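Local atomic coordinates of sortase (Actinomyces oris, PDB entry 5UTT), a protein that probably acts as a sortase, a cysteine transpeptidase that joins surface proteins to the cell wall, the chain being its sortase domain. Residues A59-Y64 against N87-I92; Q68-V73 against I101-A106; E126-V131 against Y143-T148. One frame throughout, in Å; residues are numbered along the deposited sequence.

All three contacts lie in one sortase domain and reach the same eight-stranded sheet, with centres 13 to 15 Å apart. Strand 142-150, which supplies residues 143-148 of contact 3, meets the other two. Toward contact 1, Tyr64 OH is 2.7 Å from Thr147 OG1, a probable hydrogen bond, and Phe89 CE2 packs 3.6 Å from Leu146 CG. Toward contact 2, Val103 CG2 lies 3.7 Å from Ile144 CD1. Contacts 1 and 2 sit on opposite sides of the chain's centre, bridged by His63 NE2 and Gln68 O at 2.7 Å. Thr148, at the end of contact 3, immediately precedes the cysteine of the family signature, the nucleophile in studied sortases and probably here.

Contact 1 of 3, residues A59-Y64 against N87-I92; sequences AAAGHY and NSFRRI
Ala61, on the short strand 61-63 of the sortase beta-barrel, touches Phe89 in the long loop between strands 74-79 and 100-104. This is the apolar, wholly buried end of the contact. The methyl CB of Ala61 meets Phe89 CZ at 4.0 Å, approaching the ring obliquely at its far end. With CG anti to its own carbonyl carbon (chi1 -72°), Phe89 sends the ring back toward the sheet, where Met45, Ile78, Leu146 and Thr148 also touch it, which probably restricts the ring.

Behind it the backbone turns twice. Ser88 OG accepts the N-H of Arg90 at 3.1 Å, an ST turn, and the chain then runs through a type I beta turn from Phe89 to Ile92, closed by Ile92 N bonding to Phe89 O.

Toward Ala59 the character changes. Ala59 is partly exposed, and its link to Asn87 is polar and bridged by water, although the approaches here are shorter and bury more area: Asn87 CB lies 3.5 Å from Ala59 O, while Ala59 CB rests 3.6 Å from Asn87 O. These are packing approaches, and a water supplies the hydrogen bonds that join the two residues. Asn87 ND2 is also bonded to Asn44 OD1, which helps fix the amide. The water donates to Ala59 O at 2.8 Å and accepts from Asn87 ND2 at 2.7 Å.

Contact 2 of 3, residues Q68-V73 against I101-A106; sequences QQLGEV and IIVSTA
Leu70 reaches Val103 and Thr105 because its side chain is fully drawn out: CG lies anti to the backbone N (chi1 -180°), and the second torsion of 57° to CD1 leaves CD2 as the branch that runs farthest from the backbone. Val103 answers with CG1, likewise anti to its own N (chi1 -174°). The two side chains meet tip to tip, Leu70 CD2 to Val103 CG1 at 3.5 Å. Two residues on, Thr105 offers its methyl in the same manner, with CG2 at 3.6 Å from Leu70 CD2. One leucine methyl therefore fits snugly against two groups of segment 101-106.

Leu70 is presented by a type II beta turn from Gln69 to Glu72, with Gly71 at the position where a positive phi is needed. Glu72 N bonds to Gln69 O, and the carboxylate of the same glutamate reaches back to take the N-H of Gln69 at OE1, 2.9 Å away and almost straight at 170°. Thus both ends of the turn are tied together twice. Met20 and Tyr110 also pack on Leu70, while Ile144 touches Val103, so the buried contact joins the loop after strand 61-63 to the barrel wall.

Thr105 sends OG1 to the carbonyl O of Thr108, within its own hairpin, which leaves the methyl to face Leu70. Across the interface the chemistry is purely apolar: Leu70 meets segment 101-106 through methyls alone, while the loop's polar bonds go to its own turn and to other partners such as Arg142.

Contact 3 of 3, residues E126-V131 against Y143-T148; sequences EVIAPV and YITLTT
Strand 142-150 carries the TLTTC signature of the sortase family, and its residues Thr145 and Thr147 pack under Ile128 of the loop that joins strand 108-120 to it. Ile128 does this with its branch methyl. CG2 lies 4.0 Å from Thr145 CG2 and 4.1 Å from Thr147 CG2, touching the methyls of two threonines that point from the same face of the strand. In both pairs the side chains cross at about a right angle and meet through methyls. For Thr145, a chi1 of -65° puts OG1 beside the backbone N and leaves CG2 anti to it, which lifts the methyl toward the loop.

The hydroxyls of these threonines have other work. Thr145 OG1 is 3.9 Å from Val127 O, too far to bond; it pairs instead with Asn75 OD1, whereas Thr147 OG1 is hydrogen-bonded with Tyr64 OH, and Val127 O is hydrogen-bonded to His166 NE2. Asn75 deserves notice, because its ND2 also bonds to Ala129 O: one amide, on strand 74-79, ties the loop and the signature strand together through its two ends.

The last residues of a 3-10 segment, Glu126 and Val127, lead in, and Ala129 N bonds to Glu126 O at 3.1 Å as the chain leaves it. The Val127 side chain touches Glu118 and Val120 of strand 108-120, so the loop is held on that side as well. Ala77 adds a further contact to Ile128. A loop between the sixth and seventh strands, lying over the strand that carries the signature cysteine near its end, is typical of the sortase beta-barrel, where it commonly walls the groove for the sorting signal, probably here too.

Contact 1 of 3, residues A59-Y64 against N87-I92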
ATOM      1  N   ALA A  59     -10.238  -9.964  -1.662  1.00 16.01           N
ATOM      2  CA  ALA A  59      -9.076  -9.775  -2.555  1.00 15.26           C
ATOM      3  C   ALA A  59      -8.801  -8.283  -2.579  1.00 14.67           C
ATOM      4  O   ALA A  59      -8.529  -7.709  -3.644  1.00 14.96           O
ATOM      5  CB  ALA A  59      -9.337 -10.279  -3.947  1.00 15.86           C
ATOM      6  N   ALA A  60      -8.983  -7.701  -1.402  1.00 13.42           N
ATOM      7  CA  ALA A  60      -8.720  -6.253  -1.147  1.00 12.75           C
ATOM      8  C   ALA A  60      -7.650  -6.067  -0.115  1.00 12.06           C
ATOM      9  O   ALA A  60      -7.430  -6.906   0.756  1.00 12.74           O
ATOM     10  CB  ALA A  60      -9.999  -5.579  -0.683  1.00 13.24           C
ATOM     11  N   ALA A  61      -6.940  -4.942  -0.200  1.00 10.83           N
ATOM     12  CA  ALA A  61      -5.996  -4.561   0.793  1.00 10.35           C
ATOM     13  C   ALA A  61      -6.761  -3.877   1.911  1.00  9.84           C
ATOM     14  O   ALA A  61      -7.735  -3.185   1.652  1.00 10.20           O
ATOM     15  CB  ALA A  61      -4.999  -3.620   0.195  1.00 10.33           C
ATOM     16  N   GLY A  62      -6.311  -4.075   3.133  1.00  9.30           N
ATOM     17  CA  GLY A  62      -6.941  -3.444   4.300  1.00  9.22           C
ATOM     18  C   GLY A  62      -6.086  -2.426   5.062  1.00  9.12           C
ATOM     19  O   GLY A  62      -4.958  -2.711   5.445  1.00  8.76           O
ATOM     20  N   HIS A  63      -6.654  -1.260   5.340  1.00  9.55           N
ATOM     21  CA  HIS A  63      -5.924  -0.249   6.083  1.00 10.00           C
ATOM     22  C   HIS A  63      -5.972  -0.529   7.581  1.00 10.22           C
ATOM     23  O   HIS A  63      -7.036  -0.625   8.172  1.00 10.39           O
ATOM     24  CB  HIS A  63      -6.514   1.114   5.804  1.00 10.33           C
ATOM     25  CG  HIS A  63      -5.854   2.253   6.542  1.00 10.40           C
ATOM     26  ND1 HIS A  63      -6.603   3.186   7.217  1.00 10.80           N
ATOM     27  CD2 HIS A  63      -4.561   2.628   6.686  1.00 10.53           C
ATOM     28  CE1 HIS A  63      -5.800   4.087   7.760  1.00 10.93           C
ATOM     29  NE2 HIS A  63      -4.559   3.783   7.432  1.00 10.62           N
ATOM     30  N   TYR A  64      -4.784  -0.618   8.189  1.00 10.86           N
ATOM     31  CA  TYR A  64      -4.663  -0.664   9.645  1.00 11.78           C
ATOM     32  C   TYR A  64      -5.313   0.587  10.246  1.00 12.94           C
ATOM     33  O   TYR A  64      -4.912   1.730   9.949  1.00 12.93           O
ATOM     34  CB  TYR A  64      -3.193  -0.792  10.063  1.00 11.71           C
ATOM     35  CG  TYR A  64      -2.505  -2.133   9.767  1.00 11.60           C
ATOM     36  CD1 TYR A  64      -1.941  -2.406   8.519  1.00 11.51           C
ATOM     37  CD2 TYR A  64      -2.409  -3.096  10.749  1.00 11.86           C
ATOM     38  CE1 TYR A  64      -1.297  -3.617   8.273  1.00 11.80           C
ATOM     39  CE2 TYR A  64      -1.785  -4.315  10.520  1.00 12.00           C
ATOM     40  CZ  TYR A  64      -1.245  -4.569   9.285  1.00 12.04           C
ATOM     41  OH  TYR A  64      -0.600  -5.766   9.022  1.00 12.86           O
ATOM     42  N   ASN A  87      -6.438 -10.567  -7.156  1.00 15.42           N
ATOM     43  CA  ASN A  87      -5.590  -9.515  -6.556  1.00 14.39           C
ATOM     44  C   ASN A  87      -5.057 -10.020  -5.241  1.00 13.52           C
ATOM     45  O   ASN A  87      -5.802 -10.553  -4.431  1.00 14.17           O
ATOM     46  CB  ASN A  87      -6.373  -8.229  -6.300  1.00 14.10           C
ATOM     47  CG  ASN A  87      -6.570  -7.394  -7.549  1.00 14.30           C
ATOM     48  OD1 ASN A  87      -5.585  -7.005  -8.223  1.00 14.38           O
ATOM     49  ND2 ASN A  87      -7.818  -7.029  -7.828  1.00 14.07           N
ATOM     50  N   SER A  88      -3.774  -9.801  -4.994  1.00 12.73           N
ATOM     51  CA  SER A  88      -3.114 -10.265  -3.793  1.00 12.09           C
ATOM     52  C   SER A  88      -1.740  -9.606  -3.665  1.00 11.73           C
ATOM     53  O   SER A  88      -1.290  -8.991  -4.606  1.00 12.25           O
ATOM     54  CB  SER A  88      -2.844 -11.731  -3.861  1.00 12.31           C
ATOM     55  OG  SER A  88      -1.827 -11.994  -4.829  1.00 12.33           O
ATOM     56  N   PHE A  89      -1.031  -9.857  -2.573  1.00 11.61           N
ATOM     57  CA  PHE A  89       0.381  -9.363  -2.425  1.00 11.36           C
ATOM     58  C   PHE A  89       1.358 -10.524  -2.739  1.00 11.80           C
ATOM     59  O   PHE A  89       2.471 -10.655  -2.190  1.00 11.52           O
ATOM     60  CB  PHE A  89       0.616  -8.795  -1.005  1.00 11.03           C
ATOM     61  CG  PHE A  89      -0.059  -7.467  -0.707  1.00 10.68           C
ATOM     62  CD1 PHE A  89      -0.891  -6.843  -1.624  1.00 10.90           C
ATOM     63  CD2 PHE A  89       0.156  -6.840   0.509  1.00 10.49           C
ATOM     64  CE1 PHE A  89      -1.456  -5.613  -1.350  1.00 10.94           C
ATOM     65  CE2 PHE A  89      -0.426  -5.613   0.783  1.00 10.36           C
ATOM     66  CZ  PHE A  89      -1.251  -5.021  -0.123  1.00 10.70           C
ATOM     67  N   ARG A  90       0.914 -11.463  -3.585  1.00 12.53           N
ATOM     68  CA  ARG A  90       1.704 -12.645  -3.860  1.00 13.58           C
ATOM     69  C   ARG A  90       3.153 -12.330  -4.184  1.00 12.94           C
ATOM     70  O   ARG A  90       4.068 -13.042  -3.723  1.00 13.27           O
ATOM     71  CB  ARG A  90       1.107 -13.378  -5.052  1.00 14.82           C
ATOM     72  CG  ARG A  90       1.799 -14.685  -5.371  1.00 16.32           C
ATOM     73  CD  ARG A  90       1.187 -15.249  -6.633  1.00 17.69           C
ATOM     74  NE  ARG A  90       1.600 -16.606  -6.860  1.00 19.06           N
ATOM     75  CZ  ARG A  90       1.298 -17.303  -7.951  1.00 19.81           C
ATOM     76  NH1 ARG A  90       0.579 -16.745  -8.926  1.00 20.42           N
ATOM     77  NH2 ARG A  90       1.721 -18.554  -8.069  1.00 20.41           N
ATOM     78  N   ARG A  91       3.355 -11.310  -5.007  1.00 12.36           N
ATOM     79  CA  ARG A  91       4.658 -11.057  -5.584  1.00 11.57           C
ATOM     80  C   ARG A  91       5.212  -9.811  -4.965  1.00 11.67           C
ATOM     81  O   ARG A  91       5.893  -9.061  -5.615  1.00 11.07           O
ATOM     82  CB  ARG A  91       4.635 -11.044  -7.118  1.00 11.76           C
ATOM     83  CG  ARG A  91       4.475 -12.432  -7.732  1.00 11.98           C
ATOM     84  CD  ARG A  91       5.823 -13.138  -7.825  1.00 11.97           C
ATOM     85  NE  ARG A  91       6.360 -13.626  -6.539  1.00 12.22           N
ATOM     86  CZ  ARG A  91       6.006 -14.762  -5.952  1.00 12.40           C
ATOM     87  NH1 ARG A  91       5.087 -15.585  -6.498  1.00 12.87           N
ATOM     88  NH2 ARG A  91       6.580 -15.097  -4.803  1.00 12.51           N
ATOM     89  N   ILE A  92       4.944  -9.643  -3.668  1.00 11.51           N
ATOM     90  CA  ILE A  92       5.549  -8.547  -2.894  1.00 11.76           C
ATOM     91  C   ILE A  92       7.072  -8.560  -3.001  1.00 12.23           C
ATOM     92  O   ILE A  92       7.724  -7.502  -2.850  1.00 12.14           O
ATOM     93  CB  ILE A  92       5.063  -8.603  -1.436  1.00 11.60           C
ATOM     94  CG1 ILE A  92       5.342  -7.264  -0.721  1.00 11.67           C
ATOM     95  CG2 ILE A  92       5.645  -9.787  -0.696  1.00 11.73           C
ATOM     96  CD1 ILE A  92       4.593  -7.082   0.575  1.00 11.78           C
TER
HETATM   97  O   HOH W   1      -9.767  -7.861  -6.138  1.00 17.43           O

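Contact 2 of 3, residues Q68-V73 against I101-A106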
ATOM      1  N   GLN A  68      -2.026   6.172   9.900  1.00 15.13           N
ATOM      2  CA  GLN A  68      -2.444   7.440   9.336  1.00 14.93           C
ATOM      3  C   GLN A  68      -3.239   7.278   8.041  1.00 15.39           C
ATOM      4  O   GLN A  68      -3.268   6.187   7.413  1.00 14.45           O
ATOM      5  CB  GLN A  68      -1.245   8.386   9.147  1.00 15.08           C
ATOM      6  CG  GLN A  68      -0.747   8.946  10.448  1.00 15.32           C
ATOM      7  CD  GLN A  68      -0.183   7.904  11.359  1.00 15.01           C
ATOM      8  OE1 GLN A  68       0.811   7.247  11.036  1.00 15.42           O
ATOM      9  NE2 GLN A  68      -0.783   7.756  12.519  1.00 15.56           N
ATOM     10  N   GLN A  69      -3.953   8.335   7.671  1.00 15.85           N
ATOM     11  CA  GLN A  69      -4.741   8.320   6.459  1.00 16.61           C
ATOM     12  C   GLN A  69      -3.841   8.542   5.240  1.00 17.33           C
ATOM     13  O   GLN A  69      -2.707   9.046   5.339  1.00 17.36           O
ATOM     14  CB  GLN A  69      -5.871   9.351   6.508  1.00 17.48           C
ATOM     15  CG  GLN A  69      -6.762   9.291   7.737  1.00 17.95           C
ATOM     16  CD  GLN A  69      -7.321   7.895   8.023  1.00 18.30           C
ATOM     17  OE1 GLN A  69      -7.686   7.136   7.102  1.00 18.46           O
ATOM     18  NE2 GLN A  69      -7.384   7.537   9.312  1.00 19.40           N
ATOM     19  N   LEU A  70      -4.356   8.147   4.079  1.00 16.95           N
ATOM     20  CA  LEU A  70      -3.637   8.309   2.831  1.00 17.76           C
ATOM     21  C   LEU A  70      -3.369   9.793   2.539  1.00 18.02           C
ATOM     22  O   LEU A  70      -4.272  10.650   2.590  1.00 18.50           O
ATOM     23  CB  LEU A  70      -4.422   7.659   1.699  1.00 17.95           C
ATOM     24  CG  LEU A  70      -3.817   7.730   0.307  1.00 18.23           C
ATOM     25  CD1 LEU A  70      -2.429   7.125   0.246  1.00 18.61           C
ATOM     26  CD2 LEU A  70      -4.776   7.044  -0.659  1.00 18.22           C
ATOM     27  N   GLY A  71      -2.103  10.086   2.296  1.00 18.60           N
ATOM     28  CA  GLY A  71      -1.653  11.465   2.130  1.00 19.04           C
ATOM     29  C   GLY A  71      -1.219  12.176   3.385  1.00 19.71           C
ATOM     30  O   GLY A  71      -0.572  13.231   3.284  1.00 19.85           O
ATOM     31  N   GLU A  72      -1.624  11.676   4.558  1.00 18.76           N
ATOM     32  CA  GLU A  72      -1.290  12.312   5.830  1.00 19.02           C
ATOM     33  C   GLU A  72       0.165  12.060   6.233  1.00 17.64           C
ATOM     34  O   GLU A  72       0.753  10.978   5.999  1.00 17.08           O
ATOM     35  CB  GLU A  72      -2.244  11.813   6.925  1.00 19.77           C
ATOM     36  CG  GLU A  72      -2.073  12.424   8.293  1.00 21.10           C
ATOM     37  CD  GLU A  72      -3.137  11.975   9.278  1.00 22.55           C
ATOM     38  OE1 GLU A  72      -3.700  10.862   9.113  1.00 21.60           O
ATOM     39  OE2 GLU A  72      -3.384  12.728  10.264  1.00 23.15           O
ATOM     40  N   VAL A  73       0.782  13.083   6.823  1.00 17.09           N
ATOM     41  CA  VAL A  73       2.075  12.870   7.369  1.00 16.55           C
ATOM     42  C   VAL A  73       2.091  11.696   8.388  1.00 15.15           C
ATOM     43  O   VAL A  73       1.380  11.682   9.421  1.00 15.73           O
ATOM     44  CB  VAL A  73       2.652  14.165   8.007  1.00 16.69           C
ATOM     45  CG1 VAL A  73       3.882  13.828   8.808  1.00 17.17           C
ATOM     46  CG2 VAL A  73       2.956  15.205   6.935  1.00 17.04           C
ATOM     47  N   ILE A 101       4.784   2.411  -6.026  1.00 11.75           N
ATOM     48  CA  ILE A 101       3.528   1.903  -5.427  1.00 11.66           C
ATOM     49  C   ILE A 101       2.503   3.029  -5.564  1.00 11.70           C
ATOM     50  O   ILE A 101       2.714   4.164  -5.076  1.00 11.68           O
ATOM     51  CB  ILE A 101       3.728   1.486  -3.967  1.00 11.44           C
ATOM     52  CG1 ILE A 101       4.724   0.313  -3.881  1.00 11.31           C
ATOM     53  CG2 ILE A 101       2.422   1.122  -3.281  1.00 11.41           C
ATOM     54  CD1 ILE A 101       4.971  -0.145  -2.474  1.00 11.64           C
ATOM     55  N   ILE A 102       1.408   2.759  -6.243  1.00 12.08           N
ATOM     56  CA  ILE A 102       0.503   3.840  -6.680  1.00 12.71           C
ATOM     57  C   ILE A 102      -0.848   3.580  -6.079  1.00 13.01           C
ATOM     58  O   ILE A 102      -1.390   2.432  -6.221  1.00 12.79           O
ATOM     59  CB  ILE A 102       0.423   3.960  -8.214  1.00 13.69           C
ATOM     60  CG1 ILE A 102       1.830   4.208  -8.795  1.00 14.20           C
ATOM     61  CG2 ILE A 102      -0.601   5.033  -8.627  1.00 13.98           C
ATOM     62  CD1 ILE A 102       1.891   4.226 -10.298  1.00 15.46           C
ATOM     63  N   VAL A 103      -1.410   4.612  -5.410  1.00 12.88           N
ATOM     64  CA  VAL A 103      -2.779   4.528  -4.965  1.00 13.12           C
ATOM     65  C   VAL A 103      -3.674   5.467  -5.754  1.00 12.96           C
ATOM     66  O   VAL A 103      -3.404   6.656  -5.878  1.00 12.54           O
ATOM     67  CB  VAL A 103      -2.960   4.708  -3.439  1.00 13.19           C
ATOM     68  CG1 VAL A 103      -4.413   4.458  -3.058  1.00 13.39           C
ATOM     69  CG2 VAL A 103      -1.980   3.814  -2.704  1.00 13.55           C
ATOM     70  N   SER A 104      -4.743   4.943  -6.297  1.00 13.11           N
ATOM     71  CA  SER A 104      -5.716   5.817  -6.959  1.00 13.80           C
ATOM     72  C   SER A 104      -6.931   6.030  -6.045  1.00 13.86           C
ATOM     73  O   SER A 104      -7.550   5.074  -5.569  1.00 14.22           O
ATOM     74  CB  SER A 104      -6.103   5.290  -8.333  1.00 14.80           C
ATOM     75  OG  SER A 104      -6.871   4.111  -8.275  1.00 15.98           O
ATOM     76  N   THR A 105      -7.311   7.291  -5.875  1.00 13.10           N
ATOM     77  CA  THR A 105      -8.575   7.638  -5.212  1.00 12.45           C
ATOM     78  C   THR A 105      -9.461   8.340  -6.224  1.00 11.87           C
ATOM     79  O   THR A 105      -9.043   8.570  -7.372  1.00 11.68           O
ATOM     80  CB  THR A 105      -8.321   8.527  -3.987  1.00 12.39           C
ATOM     81  OG1 THR A 105      -7.815   9.808  -4.388  1.00 12.60           O
ATOM     82  CG2 THR A 105      -7.365   7.830  -3.024  1.00 12.23           C
ATOM     83  N   ALA A 106     -10.675   8.691  -5.827  1.00 11.57           N
ATOM     84  CA  ALA A 106     -11.602   9.325  -6.731  1.00 11.77           C
ATOM     85  C   ALA A 106     -11.057  10.622  -7.361  1.00 12.28           C
ATOM     86  O   ALA A 106     -11.371  10.965  -8.506  1.00 12.19           O
ATOM     87  CB  ALA A 106     -12.914   9.589  -6.039  1.00 11.92           C
TER

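Contact 3 of 3, residues E126-V131 against Y143-T148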
ATOM      1  N   GLU A 126       6.588  -2.003  15.109  1.00 16.88           N
ATOM      2  CA  GLU A 126       7.330  -0.776  14.748  1.00 16.53           C
ATOM      3  C   GLU A 126       7.388  -0.572  13.209  1.00 15.37           C
ATOM      4  O   GLU A 126       7.568   0.537  12.711  1.00 14.69           O
ATOM      5  CB  GLU A 126       8.743  -0.804  15.333  1.00 18.27           C
ATOM      6  CG  GLU A 126       9.647  -1.869  14.720  1.00 19.27           C
ATOM      7  CD  GLU A 126       9.659  -3.162  15.513  1.00 20.29           C
ATOM      8  OE1 GLU A 126       8.766  -3.401  16.376  1.00 19.81           O
ATOM      9  OE2 GLU A 126      10.615  -3.929  15.289  1.00 23.13           O
ATOM     10  N   VAL A 127       7.226  -1.640  12.443  1.00 13.60           N
ATOM     11  CA  VAL A 127       7.310  -1.498  10.982  1.00 12.83           C
ATOM     12  C   VAL A 127       6.163  -0.626  10.431  1.00 12.94           C
ATOM     13  O   VAL A 127       6.245  -0.131   9.304  1.00 12.95           O
ATOM     14  CB  VAL A 127       7.356  -2.876  10.281  1.00 12.38           C
ATOM     15  CG1 VAL A 127       8.539  -3.693  10.805  1.00 12.48           C
ATOM     16  CG2 VAL A 127       6.047  -3.639  10.469  1.00 12.25           C
ATOM     17  N   ILE A 128       5.063  -0.514  11.186  1.00 13.33           N
ATOM     18  CA  ILE A 128       3.903   0.313  10.786  1.00 13.72           C
ATOM     19  C   ILE A 128       3.719   1.556  11.672  1.00 14.13           C
ATOM     20  O   ILE A 128       2.710   2.217  11.632  1.00 14.17           O
ATOM     21  CB  ILE A 128       2.582  -0.519  10.690  1.00 14.54           C
ATOM     22  CG1 ILE A 128       2.212  -1.153  12.027  1.00 15.34           C
ATOM     23  CG2 ILE A 128       2.751  -1.563   9.606  1.00 14.24           C
ATOM     24  CD1 ILE A 128       0.781  -1.650  12.117  1.00 15.91           C
ATOM     25  N   ALA A 129       4.743   1.894  12.436  1.00 14.22           N
ATOM     26  CA  ALA A 129       4.703   3.142  13.183  1.00 14.88           C
ATOM     27  C   ALA A 129       4.657   4.317  12.201  1.00 14.92           C
ATOM     28  O   ALA A 129       5.028   4.188  11.033  1.00 13.93           O
ATOM     29  CB  ALA A 129       5.913   3.240  14.090  1.00 15.13           C
ATOM     30  N   PRO A 130       4.270   5.505  12.695  1.00 15.78           N
ATOM     31  CA  PRO A 130       4.214   6.708  11.866  1.00 15.90           C
ATOM     32  C   PRO A 130       5.506   6.961  11.136  1.00 15.89           C
ATOM     33  O   PRO A 130       5.467   7.269   9.960  1.00 15.47           O
ATOM     34  CB  PRO A 130       3.936   7.804  12.879  1.00 16.01           C
ATOM     35  CG  PRO A 130       3.132   7.124  13.928  1.00 16.29           C
ATOM     36  CD  PRO A 130       3.642   5.701  14.006  1.00 15.80           C
ATOM     37  N   VAL A 131       6.633   6.816  11.839  1.00 16.71           N
ATOM     38  CA  VAL A 131       7.937   6.731  11.222  1.00 17.03           C
ATOM     39  C   VAL A 131       8.346   5.247  11.192  1.00 16.82           C
ATOM     40  O   VAL A 131       8.538   4.653  12.239  1.00 17.25           O
ATOM     41  CB  VAL A 131       9.003   7.551  11.963  1.00 18.04           C
ATOM     42  CG1 VAL A 131      10.333   7.466  11.224  1.00 18.58           C
ATOM     43  CG2 VAL A 131       8.531   8.977  12.080  1.00 19.06           C
ATOM     44  N   TYR A 143       4.541   8.006   4.158  1.00 13.71           N
ATOM     45  CA  TYR A 143       4.866   6.654   3.692  1.00 13.37           C
ATOM     46  C   TYR A 143       3.608   5.864   3.428  1.00 12.22           C
ATOM     47  O   TYR A 143       2.524   6.181   3.968  1.00 12.49           O
ATOM     48  CB  TYR A 143       5.666   5.862   4.723  1.00 13.82           C
ATOM     49  CG  TYR A 143       7.132   6.161   4.746  1.00 15.14           C
ATOM     50  CD1 TYR A 143       8.010   5.408   4.003  1.00 16.09           C
ATOM     51  CD2 TYR A 143       7.621   7.246   5.449  1.00 16.35           C
ATOM     52  CE1 TYR A 143       9.361   5.674   4.002  1.00 16.99           C
ATOM     53  CE2 TYR A 143       8.971   7.532   5.464  1.00 17.06           C
ATOM     54  CZ  TYR A 143       9.835   6.744   4.711  1.00 18.00           C
ATOM     55  OH  TYR A 143      11.178   6.979   4.671  1.00 20.43           O
ATOM     56  N   ILE A 144       3.796   4.829   2.626  1.00 11.28           N
ATOM     57  CA  ILE A 144       2.827   3.683   2.551  1.00 10.74           C
ATOM     58  C   ILE A 144       3.614   2.456   3.000  1.00 10.50           C
ATOM     59  O   ILE A 144       4.819   2.368   2.757  1.00 10.57           O
ATOM     60  CB  ILE A 144       2.157   3.517   1.158  1.00 10.56           C
ATOM     61  CG1 ILE A 144       0.974   2.495   1.200  1.00 10.65           C
ATOM     62  CG2 ILE A 144       3.114   3.034   0.075  1.00 10.69           C
ATOM     63  CD1 ILE A 144       0.151   2.385  -0.049  1.00 10.71           C
ATOM     64  N   THR A 145       2.925   1.504   3.633  1.00 10.58           N
ATOM     65  CA  THR A 145       3.552   0.292   4.055  1.00 10.09           C
ATOM     66  C   THR A 145       2.632  -0.829   3.611  1.00  9.99           C
ATOM     67  O   THR A 145       1.447  -0.759   3.877  1.00 10.14           O
ATOM     68  CB  THR A 145       3.746   0.225   5.578  1.00 10.29           C
ATOM     69  OG1 THR A 145       4.682   1.258   5.981  1.00 10.41           O
ATOM     70  CG2 THR A 145       4.363  -1.081   5.989  1.00 10.10           C
ATOM     71  N   LEU A 146       3.207  -1.804   2.930  1.00  9.77           N
ATOM     72  CA  LEU A 146       2.457  -3.034   2.554  1.00  9.93           C
ATOM     73  C   LEU A 146       2.958  -4.172   3.383  1.00  9.97           C
ATOM     74  O   LEU A 146       4.197  -4.406   3.402  1.00  9.93           O
ATOM     75  CB  LEU A 146       2.642  -3.360   1.076  1.00 10.05           C
ATOM     76  CG  LEU A 146       1.662  -2.784   0.030  1.00 10.57           C
ATOM     77  CD1 LEU A 146       1.620  -1.298   0.070  1.00 10.49           C
ATOM     78  CD2 LEU A 146       2.016  -3.260  -1.378  1.00 11.05           C
ATOM     79  N   THR A 147       2.030  -4.978   3.930  1.00 10.04           N
ATOM     80  CA  THR A 147       2.364  -6.119   4.757  1.00 10.16           C
ATOM     81  C   THR A 147       1.673  -7.370   4.265  1.00 10.34           C
ATOM     82  O   THR A 147       0.530  -7.305   3.840  1.00 10.27           O
ATOM     83  CB  THR A 147       2.038  -5.922   6.291  1.00 10.44           C
ATOM     84  OG1 THR A 147       0.646  -6.078   6.607  1.00 10.33           O
ATOM     85  CG2 THR A 147       2.409  -4.501   6.766  1.00 10.34           C
ATOM     86  N   THR A 148       2.376  -8.463   4.373  1.00 10.12           N
ATOM     87  CA  THR A 148       1.788  -9.774   4.070  1.00 10.57           C
ATOM     88  C   THR A 148       2.608 -10.875   4.754  1.00 10.68           C
ATOM     89  O   THR A 148       3.644 -10.620   5.343  1.00 10.86           O
ATOM     90  CB  THR A 148       1.715  -9.976   2.532  1.00 10.49           C
ATOM     91  OG1 THR A 148       0.902 -11.142   2.258  1.00 11.19           O
ATOM     92  CG2 THR A 148       3.034 -10.199   1.970  1.00 10.48           C
TER